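Local coordinates for conjugal transfer protein (Escherichia coli, PDB 5I97) that probably acts as a VirB8-type inner-membrane component of the conjugative type IV secretion system, helping to form the channel that transfers DNA between bacteria, at residues Gln22-Tyr25 against Ile29-Phe32; Val56-Thr61 against Ala141-Val146; Gln69-Phe72 against Gly77-Lys80; Val111-Val114 against Val119-Gln122. One frame throughout, in Å; residues are numbered along the deposited sequence.

Interaction 1: Gln22-Tyr25 against Ile29-Phe32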
loop_
_atom_site.group_PDB
_atom_site.type_symbol
_atom_site.label_atom_id
_atom_site.label_comp_id
_atom_site.label_asym_id
_atom_site.label_seq_id
_atom_site.Cartn_x
_atom_site.Cartn_y
_atom_site.Cartn_z
ATOM N N GLN A 22 -13.532 -33.090 5.427
ATOM C CA GLN A 22 -12.113 -33.301 5.745
ATOM C C GLN A 22 -11.535 -32.389 6.790
ATOM O O GLN A 22 -11.756 -31.192 6.765
ATOM C CB GLN A 22 -11.235 -33.076 4.520
ATOM C CG GLN A 22 -10.732 -34.162 3.690
ATOM C CD GLN A 22 -10.610 -33.706 2.272
ATOM O OE1 GLN A 22 -11.284 -32.790 1.893
ATOM N NE2 GLN A 22 -9.583 -34.165 1.572
ATOM N N THR A 23 -10.702 -32.952 7.646
ATOM C CA THR A 23 -9.937 -32.152 8.562
ATOM C C THR A 23 -8.851 -31.352 7.837
ATOM O O THR A 23 -8.713 -30.156 8.074
ATOM C CB THR A 23 -9.313 -33.016 9.643
ATOM O OG1 THR A 23 -10.355 -33.647 10.392
ATOM C CG2 THR A 23 -8.481 -32.164 10.582
ATOM N N SER A 24 -8.119 -31.992 6.925
ATOM C CA SER A 24 -7.020 -31.311 6.247
ATOM C C SER A 24 -6.992 -31.551 4.750
ATOM O O SER A 24 -7.590 -32.487 4.244
ATOM C CB SER A 24 -5.676 -31.729 6.848
ATOM O OG SER A 24 -4.603 -31.266 6.050
ATOM N N TYR A 25 -6.271 -30.686 4.056
ATOM C CA TYR A 25 -6.054 -30.789 2.623
ATOM C C TYR A 25 -4.571 -30.741 2.303
ATOM O O TYR A 25 -4.191 -30.538 1.156
ATOM C CB TYR A 25 -6.758 -29.658 1.879
ATOM C CG TYR A 25 -8.086 -30.017 1.279
ATOM C CD1 TYR A 25 -8.162 -30.701 0.069
ATOM C CD2 TYR A 25 -9.271 -29.672 1.912
ATOM C CE1 TYR A 25 -9.382 -31.032 -0.487
ATOM C CE2 TYR A 25 -10.495 -29.995 1.362
ATOM C CZ TYR A 25 -10.544 -30.673 0.159
ATOM O OH TYR A 25 -11.766 -31.005 -0.389
ATOM N N ILE A 29 -2.339 -25.997 1.050
ATOM C CA ILE A 29 -3.722 -25.581 0.922
ATOM C C ILE A 29 -4.294 -25.114 2.255
ATOM O O ILE A 29 -4.972 -24.089 2.308
ATOM C CB ILE A 29 -4.588 -26.710 0.356
ATOM C CG1 ILE A 29 -4.072 -27.132 -1.020
ATOM C CG2 ILE A 29 -6.039 -26.274 0.289
ATOM C CD1 ILE A 29 -4.827 -28.299 -1.636
ATOM N N ASP A 30 -4.028 -25.866 3.320
ATOM C CA ASP A 30 -4.453 -25.490 4.664
ATOM C C ASP A 30 -3.917 -24.104 5.017
ATOM O O ASP A 30 -4.651 -23.251 5.496
ATOM C CB ASP A 30 -3.965 -26.491 5.703
ATOM C CG ASP A 30 -4.754 -27.770 5.702
ATOM O OD1 ASP A 30 -5.576 -27.962 4.790
ATOM O OD2 ASP A 30 -4.543 -28.589 6.619
ATOM N N LYS A 31 -2.625 -23.902 4.771
ATOM C CA LYS A 31 -1.974 -22.649 5.084
ATOM C C LYS A 31 -2.615 -21.509 4.299
ATOM O O LYS A 31 -2.746 -20.403 4.803
ATOM C CB LYS A 31 -0.472 -22.743 4.795
ATOM C CG LYS A 31 0.288 -21.444 4.981
ATOM C CD LYS A 31 1.729 -21.553 4.503
ATOM C CE LYS A 31 2.441 -20.207 4.589
ATOM N NZ LYS A 31 3.841 -20.291 4.082
ATOM N N PHE A 32 -3.056 -21.788 3.079
ATOM C CA PHE A 32 -3.690 -20.752 2.277
ATOM C C PHE A 32 -4.969 -20.228 2.918
ATOM O O PHE A 32 -5.117 -19.027 3.100
ATOM C CB PHE A 32 -4.016 -21.249 0.874
ATOM C CG PHE A 32 -4.880 -20.295 0.096
ATOM C CD1 PHE A 32 -4.370 -19.088 -0.358
ATOM C CD2 PHE A 32 -6.220 -20.576 -0.131
ATOM C CE1 PHE A 32 -5.165 -18.203 -1.054
ATOM C CE2 PHE A 32 -7.026 -19.689 -0.820
ATOM C CZ PHE A 32 -6.499 -18.503 -1.286
#

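Interaction 2: Val56-Thr61 against Ala141-Val146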
loop_
_atom_site.group_PDB
_atom_site.type_symbol
_atom_site.label_atom_id
_atom_site.label_comp_id
_atom_site.label_asym_id
_atom_site.label_seq_id
_atom_site.Cartn_x
_atom_site.Cartn_y
_atom_site.Cartn_z
ATOM N N VAL A 56 -15.351 -14.112 6.251
ATOM C CA VAL A 56 -15.197 -14.670 7.588
ATOM C C VAL A 56 -16.424 -15.464 7.998
ATOM O O VAL A 56 -16.304 -16.530 8.604
ATOM C CB VAL A 56 -14.934 -13.573 8.627
ATOM C CG1 VAL A 56 -14.966 -14.135 10.039
ATOM C CG2 VAL A 56 -13.615 -12.889 8.334
ATOM N N GLY A 57 -17.599 -14.953 7.638
ATOM C CA GLY A 57 -18.850 -15.630 7.926
ATOM C C GLY A 57 -18.958 -16.991 7.263
ATOM O O GLY A 57 -19.399 -17.953 7.880
ATOM N N LEU A 58 -18.559 -17.073 5.998
ATOM C CA LEU A 58 -18.633 -18.330 5.264
ATOM C C LEU A 58 -17.590 -19.333 5.742
ATOM O O LEU A 58 -17.767 -20.528 5.587
ATOM C CB LEU A 58 -18.462 -18.094 3.763
ATOM C CG LEU A 58 -19.520 -17.233 3.081
ATOM C CD1 LEU A 58 -19.150 -17.001 1.630
ATOM C CD2 LEU A 58 -20.885 -17.902 3.185
ATOM N N MET A 59 -16.512 -18.835 6.339
ATOM C CA MET A 59 -15.409 -19.682 6.744
ATOM C C MET A 59 -15.392 -19.918 8.238
ATOM O O MET A 59 -14.347 -20.214 8.801
ATOM C CB MET A 59 -14.080 -19.076 6.306
ATOM C CG MET A 59 -13.927 -18.946 4.811
ATOM S SD MET A 59 -12.449 -18.022 4.404
ATOM C CE MET A 59 -12.691 -17.793 2.651
ATOM N N SER A 60 -16.545 -19.788 8.882
ATOM C CA SER A 60 -16.608 -19.973 10.321
ATOM C C SER A 60 -17.776 -20.878 10.670
ATOM O O SER A 60 -18.777 -20.889 9.970
ATOM C CB SER A 60 -16.781 -18.629 11.053
ATOM O OG SER A 60 -15.860 -17.636 10.634
ATOM N N THR A 61 -17.651 -21.615 11.766
ATOM C CA THR A 61 -18.795 -22.264 12.360
ATOM C C THR A 61 -19.689 -21.158 12.917
ATOM O O THR A 61 -19.216 -20.059 13.200
ATOM C CB THR A 61 -18.406 -23.248 13.477
ATOM O OG1 THR A 61 -17.691 -22.554 14.501
ATOM C CG2 THR A 61 -17.540 -24.383 12.933
ATOM N N ALA A 141 -23.730 -20.511 -5.452
ATOM C CA ALA A 141 -22.694 -20.046 -6.372
ATOM C C ALA A 141 -21.780 -18.965 -5.802
ATOM O O ALA A 141 -20.605 -18.883 -6.163
ATOM C CB ALA A 141 -23.344 -19.533 -7.648
ATOM N N GLU A 142 -22.319 -18.137 -4.921
ATOM C CA GLU A 142 -21.582 -16.984 -4.435
ATOM C C GLU A 142 -20.653 -17.404 -3.308
ATOM O O GLU A 142 -19.574 -16.861 -3.157
ATOM C CB GLU A 142 -22.569 -15.920 -3.969
ATOM C CG GLU A 142 -23.202 -15.160 -5.125
ATOM C CD GLU A 142 -24.049 -13.991 -4.681
ATOM O OE1 GLU A 142 -24.398 -13.928 -3.483
ATOM O OE2 GLU A 142 -24.441 -13.182 -5.549
ATOM N N GLN A 143 -21.084 -18.392 -2.532
ATOM C CA GLN A 143 -20.247 -19.012 -1.511
ATOM C C GLN A 143 -19.196 -19.915 -2.133
ATOM O O GLN A 143 -18.066 -19.994 -1.661
ATOM C CB GLN A 143 -21.102 -19.844 -0.571
ATOM C CG GLN A 143 -22.420 -19.214 -0.224
ATOM C CD GLN A 143 -23.260 -20.131 0.623
ATOM O OE1 GLN A 143 -23.553 -21.253 0.228
ATOM N NE2 GLN A 143 -23.635 -19.666 1.814
ATOM N N ARG A 144 -19.609 -20.639 -3.169
ATOM C CA ARG A 144 -18.722 -21.506 -3.937
ATOM C C ARG A 144 -17.534 -20.758 -4.525
ATOM O O ARG A 144 -16.454 -21.316 -4.671
ATOM C CB ARG A 144 -19.503 -22.211 -5.043
ATOM C CG ARG A 144 -19.830 -23.664 -4.704
ATOM C CD ARG A 144 -20.963 -24.206 -5.565
ATOM N NE ARG A 144 -20.710 -24.083 -7.002
ATOM C CZ ARG A 144 -19.643 -24.565 -7.641
ATOM N NH1 ARG A 144 -18.705 -25.244 -6.990
ATOM N NH2 ARG A 144 -19.524 -24.387 -8.950
ATOM N N TYR A 145 -17.737 -19.487 -4.840
ATOM C CA TYR A 145 -16.716 -18.660 -5.467
ATOM C C TYR A 145 -15.803 -18.047 -4.410
ATOM O O TYR A 145 -14.823 -17.389 -4.730
ATOM C CB TYR A 145 -17.405 -17.570 -6.298
ATOM C CG TYR A 145 -16.537 -16.570 -7.047
ATOM C CD1 TYR A 145 -16.058 -16.843 -8.324
ATOM C CD2 TYR A 145 -16.258 -15.324 -6.501
ATOM C CE1 TYR A 145 -15.295 -15.906 -9.024
ATOM C CE2 TYR A 145 -15.494 -14.392 -7.188
ATOM C CZ TYR A 145 -15.021 -14.685 -8.448
ATOM O OH TYR A 145 -14.259 -13.753 -9.125
ATOM N N VAL A 146 -16.125 -18.298 -3.145
ATOM C CA VAL A 146 -15.412 -17.706 -2.016
ATOM C C VAL A 146 -14.801 -18.785 -1.142
ATOM O O VAL A 146 -13.653 -18.676 -0.723
ATOM C CB VAL A 146 -16.333 -16.807 -1.163
ATOM C CG1 VAL A 146 -15.595 -16.281 0.038
ATOM C CG2 VAL A 146 -16.833 -15.649 -1.989
#

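Interaction 3: Gln69-Phe72 against Gly77-Lys80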
loop_
_atom_site.group_PDB
_atom_site.type_symbol
_atom_site.label_atom_id
_atom_site.label_comp_id
_atom_site.label_asym_id
_atom_site.label_seq_id
_atom_site.Cartn_x
_atom_site.Cartn_y
_atom_site.Cartn_z
ATOM N N GLN A 69 -19.170 -11.414 14.297
ATOM C CA GLN A 69 -20.173 -10.509 13.753
ATOM C C GLN A 69 -20.722 -9.553 14.798
ATOM O O GLN A 69 -21.381 -8.576 14.466
ATOM C CB GLN A 69 -21.316 -11.312 13.133
ATOM C CG GLN A 69 -20.870 -12.262 12.035
ATOM C CD GLN A 69 -21.959 -13.210 11.590
ATOM O OE1 GLN A 69 -22.949 -13.399 12.283
ATOM N NE2 GLN A 69 -21.785 -13.800 10.413
ATOM N N SER A 70 -20.417 -9.839 16.056
ATOM C CA SER A 70 -20.888 -9.052 17.178
ATOM C C SER A 70 -20.429 -7.593 17.107
ATOM O O SER A 70 -21.212 -6.680 17.336
ATOM C CB SER A 70 -20.424 -9.703 18.481
ATOM O OG SER A 70 -20.545 -8.816 19.572
ATOM N N LYS A 71 -19.156 -7.390 16.789
ATOM C CA LYS A 71 -18.562 -6.057 16.740
ATOM C C LYS A 71 -19.135 -5.192 15.620
ATOM O O LYS A 71 -18.911 -3.982 15.603
ATOM C CB LYS A 71 -17.040 -6.150 16.609
ATOM C CG LYS A 71 -16.547 -7.034 15.492
ATOM C CD LYS A 71 -15.053 -7.290 15.603
ATOM C CE LYS A 71 -14.312 -6.097 16.189
ATOM N NZ LYS A 71 -12.853 -6.355 16.391
ATOM N N PHE A 72 -19.862 -5.807 14.686
ATOM C CA PHE A 72 -20.357 -5.104 13.506
ATOM C C PHE A 72 -21.828 -4.781 13.641
ATOM O O PHE A 72 -22.463 -4.281 12.718
ATOM C CB PHE A 72 -20.138 -5.931 12.235
ATOM C CG PHE A 72 -18.700 -6.093 11.860
ATOM C CD1 PHE A 72 -18.049 -5.105 11.148
ATOM C CD2 PHE A 72 -18.002 -7.225 12.216
ATOM C CE1 PHE A 72 -16.730 -5.236 10.815
ATOM C CE2 PHE A 72 -16.685 -7.364 11.879
ATOM C CZ PHE A 72 -16.047 -6.372 11.174
ATOM N N GLY A 77 -21.560 -0.320 15.309
ATOM C CA GLY A 77 -20.898 -1.349 14.535
ATOM C C GLY A 77 -19.599 -0.776 14.014
ATOM O O GLY A 77 -19.553 0.385 13.629
ATOM N N LEU A 78 -18.564 -1.603 13.981
ATOM C CA LEU A 78 -17.210 -1.149 13.687
ATOM C C LEU A 78 -17.143 -0.289 12.434
ATOM O O LEU A 78 -16.557 0.786 12.452
ATOM C CB LEU A 78 -16.272 -2.352 13.534
ATOM C CG LEU A 78 -14.779 -2.038 13.428
ATOM C CD1 LEU A 78 -14.259 -1.474 14.737
ATOM C CD2 LEU A 78 -13.967 -3.252 12.998
ATOM N N ASP A 79 -17.770 -0.744 11.357
ATOM C CA ASP A 79 -17.716 0.001 10.107
ATOM C C ASP A 79 -18.528 1.297 10.190
ATOM O O ASP A 79 -18.237 2.263 9.484
ATOM C CB ASP A 79 -18.201 -0.855 8.931
ATOM C CG ASP A 79 -19.603 -1.375 9.124
ATOM O OD1 ASP A 79 -19.912 -1.905 10.212
ATOM O OD2 ASP A 79 -20.415 -1.228 8.190
ATOM N N LYS A 80 -19.535 1.327 11.059
ATOM C CA LYS A 80 -20.339 2.527 11.187
ATOM C C LYS A 80 -19.603 3.578 11.991
ATOM O O LYS A 80 -19.808 4.762 11.780
ATOM C CB LYS A 80 -21.692 2.224 11.844
ATOM C CG LYS A 80 -22.536 1.212 11.099
ATOM C CD LYS A 80 -23.889 1.016 11.769
ATOM C CE LYS A 80 -24.706 -0.057 11.065
ATOM N NZ LYS A 80 -24.126 -1.424 11.236
#

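Interaction 4: Val111-Val114 against Val119-Gln122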
loop_
_atom_site.group_PDB
_atom_site.type_symbol
_atom_site.label_atom_id
_atom_site.label_comp_id
_atom_site.label_asym_id
_atom_site.label_seq_id
_atom_site.Cartn_x
_atom_site.Cartn_y
_atom_site.Cartn_z
ATOM N N VAL A 111 -0.391 -3.415 11.119
ATOM C CA VAL A 111 0.032 -2.023 11.050
ATOM C C VAL A 111 -1.201 -1.153 10.858
ATOM O O VAL A 111 -1.842 -1.188 9.811
ATOM C CB VAL A 111 1.025 -1.767 9.902
ATOM C CG1 VAL A 111 1.333 -0.278 9.791
ATOM C CG2 VAL A 111 2.305 -2.556 10.114
ATOM N N ARG A 112 -1.562 -0.410 11.895
ATOM C CA ARG A 112 -2.740 0.449 11.820
ATOM C C ARG A 112 -2.366 1.843 11.335
ATOM O O ARG A 112 -1.333 2.392 11.729
ATOM C CB ARG A 112 -3.435 0.521 13.175
ATOM C CG ARG A 112 -4.596 1.479 13.253
ATOM C CD ARG A 112 -5.251 1.336 14.594
ATOM N NE ARG A 112 -6.363 2.254 14.747
ATOM C CZ ARG A 112 -6.287 3.408 15.397
ATOM N NH1 ARG A 112 -5.143 3.778 15.947
ATOM N NH2 ARG A 112 -7.356 4.185 15.487
ATOM N N ARG A 113 -3.241 2.452 10.550
ATOM C CA ARG A 113 -2.969 3.796 10.098
ATOM C C ARG A 113 -4.208 4.675 10.216
ATOM O O ARG A 113 -5.241 4.406 9.604
ATOM C CB ARG A 113 -2.494 3.753 8.644
ATOM C CG ARG A 113 -2.513 5.085 7.927
ATOM C CD ARG A 113 -1.484 6.023 8.534
ATOM N NE ARG A 113 -1.459 7.319 7.867
ATOM C CZ ARG A 113 -0.621 7.632 6.886
ATOM N NH1 ARG A 113 0.231 6.728 6.430
ATOM N NH2 ARG A 113 -0.657 8.838 6.340
ATOM N N VAL A 114 -4.086 5.735 11.001
ATOM C CA VAL A 114 -5.151 6.714 11.153
ATOM C C VAL A 114 -4.958 7.744 10.051
ATOM O O VAL A 114 -3.875 8.293 9.917
ATOM C CB VAL A 114 -5.111 7.368 12.524
ATOM C CG1 VAL A 114 -6.371 8.172 12.758
ATOM C CG2 VAL A 114 -4.946 6.307 13.601
ATOM N N VAL A 119 1.964 9.470 9.626
ATOM C CA VAL A 119 2.657 8.179 9.671
ATOM C C VAL A 119 1.727 7.046 10.105
ATOM O O VAL A 119 0.703 7.294 10.743
ATOM C CB VAL A 119 3.861 8.206 10.607
ATOM C CG1 VAL A 119 4.918 9.119 10.035
ATOM C CG2 VAL A 119 3.440 8.670 11.979
ATOM N N ASP A 120 2.096 5.810 9.765
ATOM C CA ASP A 120 1.409 4.620 10.265
ATOM C C ASP A 120 1.692 4.483 11.756
ATOM O O ASP A 120 2.695 4.979 12.226
ATOM C CB ASP A 120 1.898 3.356 9.548
ATOM C CG ASP A 120 1.658 3.387 8.057
ATOM O OD1 ASP A 120 0.716 4.065 7.612
ATOM O OD2 ASP A 120 2.433 2.750 7.314
ATOM N N ASP A 121 0.816 3.813 12.500
ATOM C CA ASP A 121 1.113 3.494 13.897
ATOM C C ASP A 121 2.239 2.449 13.957
ATOM O O ASP A 121 2.641 1.905 12.931
ATOM C CB ASP A 121 -0.114 2.931 14.632
ATOM C CG ASP A 121 -1.304 3.880 14.647
ATOM O OD1 ASP A 121 -1.193 5.039 14.183
ATOM O OD2 ASP A 121 -2.367 3.438 15.132
ATOM N N GLN A 122 2.693 2.143 15.170
ATOM C CA GLN A 122 3.715 1.137 15.401
ATOM C C GLN A 122 3.125 -0.268 15.296
ATOM O O GLN A 122 1.991 -0.501 15.728
ATOM C CB GLN A 122 4.347 1.320 16.779
ATOM C CG GLN A 122 5.110 2.618 16.951
ATOM C CD GLN A 122 6.330 2.684 16.048
ATOM O OE1 GLN A 122 6.285 3.242 14.951
ATOM N NE2 GLN A 122 7.423 2.088 16.501
#

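Interaction 1: Gln22-Tyr25 against Ile29-Phe32
The carboxylate of Asp30 is gripped by four groups, two on each oxygen. OD2 accepts a hydrogen bond from Ser24 OG at 2.7 Å, and OD1 accepts one from the backbone N of Tyr25 at 2.9 Å. The site lies on the first turns of helix 27-42, the long helix that packs against the curved antiparallel sheet of this NTF2-like VirB8 domain, and it ties down the chain leading into that helix. Both donors come from the syn side of their oxygens and somewhat out of the carboxylate plane, by 32° for the serine and 22° for the amide. Asp30 CG stands anti to its own carbonyl carbon (chi1 -76°), which swings the carboxylate back toward the incoming chain. From strand 124-134, Tyr134 OH adds a bond to OD1 and Tyr132 OH one to OD2, tying the helix to the sheet. This buried negative charge is thus surrounded by hydrogen-bonding groups, which would be expected to stabilise the charge. A leucine in its place would probably leave Ser24 OG, the Tyr25 amide and the two tyrosine hydroxyls without their shared partner, and weaken the hold of the leading chain on the helix. Ser24 OG also bonds to Gly26 N, so the hydroxyl bridges the turn and the helix. The Tyr25 ring leads away from the helix and meets Tyr134 edge-to-face. Closer in, Tyr25 CB and O rest on Ile29: CG2 packs against Tyr25 CB at 3.8 Å, while CD1 reaches Tyr25 O at 3.6 Å.

Interaction 2: Val56-Thr61 against Ala141-Val146
Leu58 and Val146 make the apolar heart of this contact, Leu58 CD1 lying 4.0 Å from Val146 CG1 with the two side chains crossing at about a right angle. Leu58 CG sits beside its backbone N (chi1 -62°), and the side chain reaches out from the end of helix 49-58 with its two methyls divided between two partners: CD1 takes the valine and the backbone of Gln143, CD2 the glutamine side chain. A second apolar touch comes from the extended Met59, whose terminal CE approaches the same valine methyl, Val146 CG1, at 4.2 Å.

Contacts of methyls with polar groups complete the interface. Leu58 CD2 packs on the amide of Gln143, 3.5 Å from NE2, and Met59 CE rests 3.6 Å from the backbone oxygen Val146 O. The other end of that amide is engaged elsewhere, since Gln143 OE1 accepts a bond from Asn140 N and the side chain folds back on the start of its own short helix.

Backbone bonds from Met59 and Thr61 to Val153 of strand 151-160 hold the chain as it leaves helix 49-58, and the Met59 side chain also touches Phe151 of that strand and Tyr37 of helix 27-42. The contact packs the C-terminal end of helix 49-58 and the turn after it on the short, weakly bonded helix 141-144 and Val146 beyond it, in the connection between the last two strands of an NTF2-like fold.

Interaction 3: Gln69-Phe72 against Gly77-Lys80
Leu78 N donates to Lys71 O at 2.9 Å with an N-H...O angle of 145°, the one hydrogen bond between these two segments. The same oxygen has a CA-H...O contact from Gly77, its CA 3.5 Å away. The backbones run so close that a side-chain carbon on Gly77 would fall about 2.6 Å from Phe72 O. Beside them Phe72 and Leu78 form the apolar part: Phe72 CE1 lies 4.0 Å from Leu78 CB and 4.0 Å from Leu78 CD2, so both the root and one branch tip of the leucine contact the same ring carbon. Leu78 CG is anti to the backbone N (chi1 -171°), which brings CD2 up to that corner of the ring. Asp79 OD1 comes in at the edge, in the plane of the ring, 3.8 Å from Phe72 CD1, its carboxylate turned 51° from the ring. Lys80 bends at its last torsion, which leaves NZ 3.6 Å from Phe72 O, too long to count as more than a loose approach.

With an alanine here in place of Phe72, the ring that Leu78 and Asp79 pack on would be gone, and the leucine would probably be freer to turn. Further out, Tyr53 meets the Phe72 ring edge-to-face, Tyr68 also meets it, and Val49 touches it, so the helices preceding the turn position the ring. Tyr44, from a loop, touches Leu78 and Asp79. The whole is a helix-loop-helix connection: the chain just after helix 62-69 meets the N-terminus of helix 78-82, with Gly77 at the N-cap position, on the helical side of the NTF2-like fold.

Interaction 4: Val111-Val114 against Val119-Gln122
Two arginine-aspartate salt bridges join the strand to the returning chain, and the two arginines reach their partners by different conformations. Arg112 is fully extended from CG to NE, CG anti to the backbone N (chi1 175°), and runs its CB, CG and CD past Asp121 OD2 until NH1 meets that same oxygen at 2.9 Å. That bond is bent, with the oxygen tilted 26° from the guanidinium plane. One face of the Arg112 guanidinium is covered near its rim by Val114 CG2, while its NE forms a salt bridge with Glu86 of the adjoining strand.

Arg113 instead kinks at its second torsion (chi2 67°), folding over the loop so that Val119 N lies over the centre of its guanidinium. Its NH1 reaches Asp120 OD1 at 3.0 Å in a nearly straight bond, the oxygen in the guanidinium plane but the arginine coming from above the carboxylate plane. Arg113 NE makes a weak bond to Val114 O of the next residue, and NH2 a weak one to Asn117 O, both consistent with the bent shape.

Between the pairs, Asp121 N donates to Arg112 O at 2.7 Å. Val111 CG1 lies 3.7 Å from Asp120 CB. This is the end of the beta hairpin formed by strands 103-114 and 124-134 of the NTF2-like sheet, where the returning chain, not yet in regular strand, is held to the first strand by one backbone bond and two ion pairs.

Overall arrangement
All four contacts belong to the soluble, probably periplasmic, VirB8 domain of a protein that also has a transmembrane helix; they are structural packing, not parts of an identified site. Interactions 2 and 3 touch where Gly57 CA packs on Gln69 NE2 at 4.3 Å, their centres about 19 Å apart: interaction 2 at the end of helix 49-58, interaction 3 beyond the following helix 62-69. Interaction 1 sits on helix 27-42, its nearest atoms about 7 Å from interaction 2. Interaction 4 lies across the chain's centre from interactions 1 and 2, about 32 Å and 30 Å away between centres. Along the chain, interactions 3 and 4 both fall between the two segments of interaction 2, the longest-range contact.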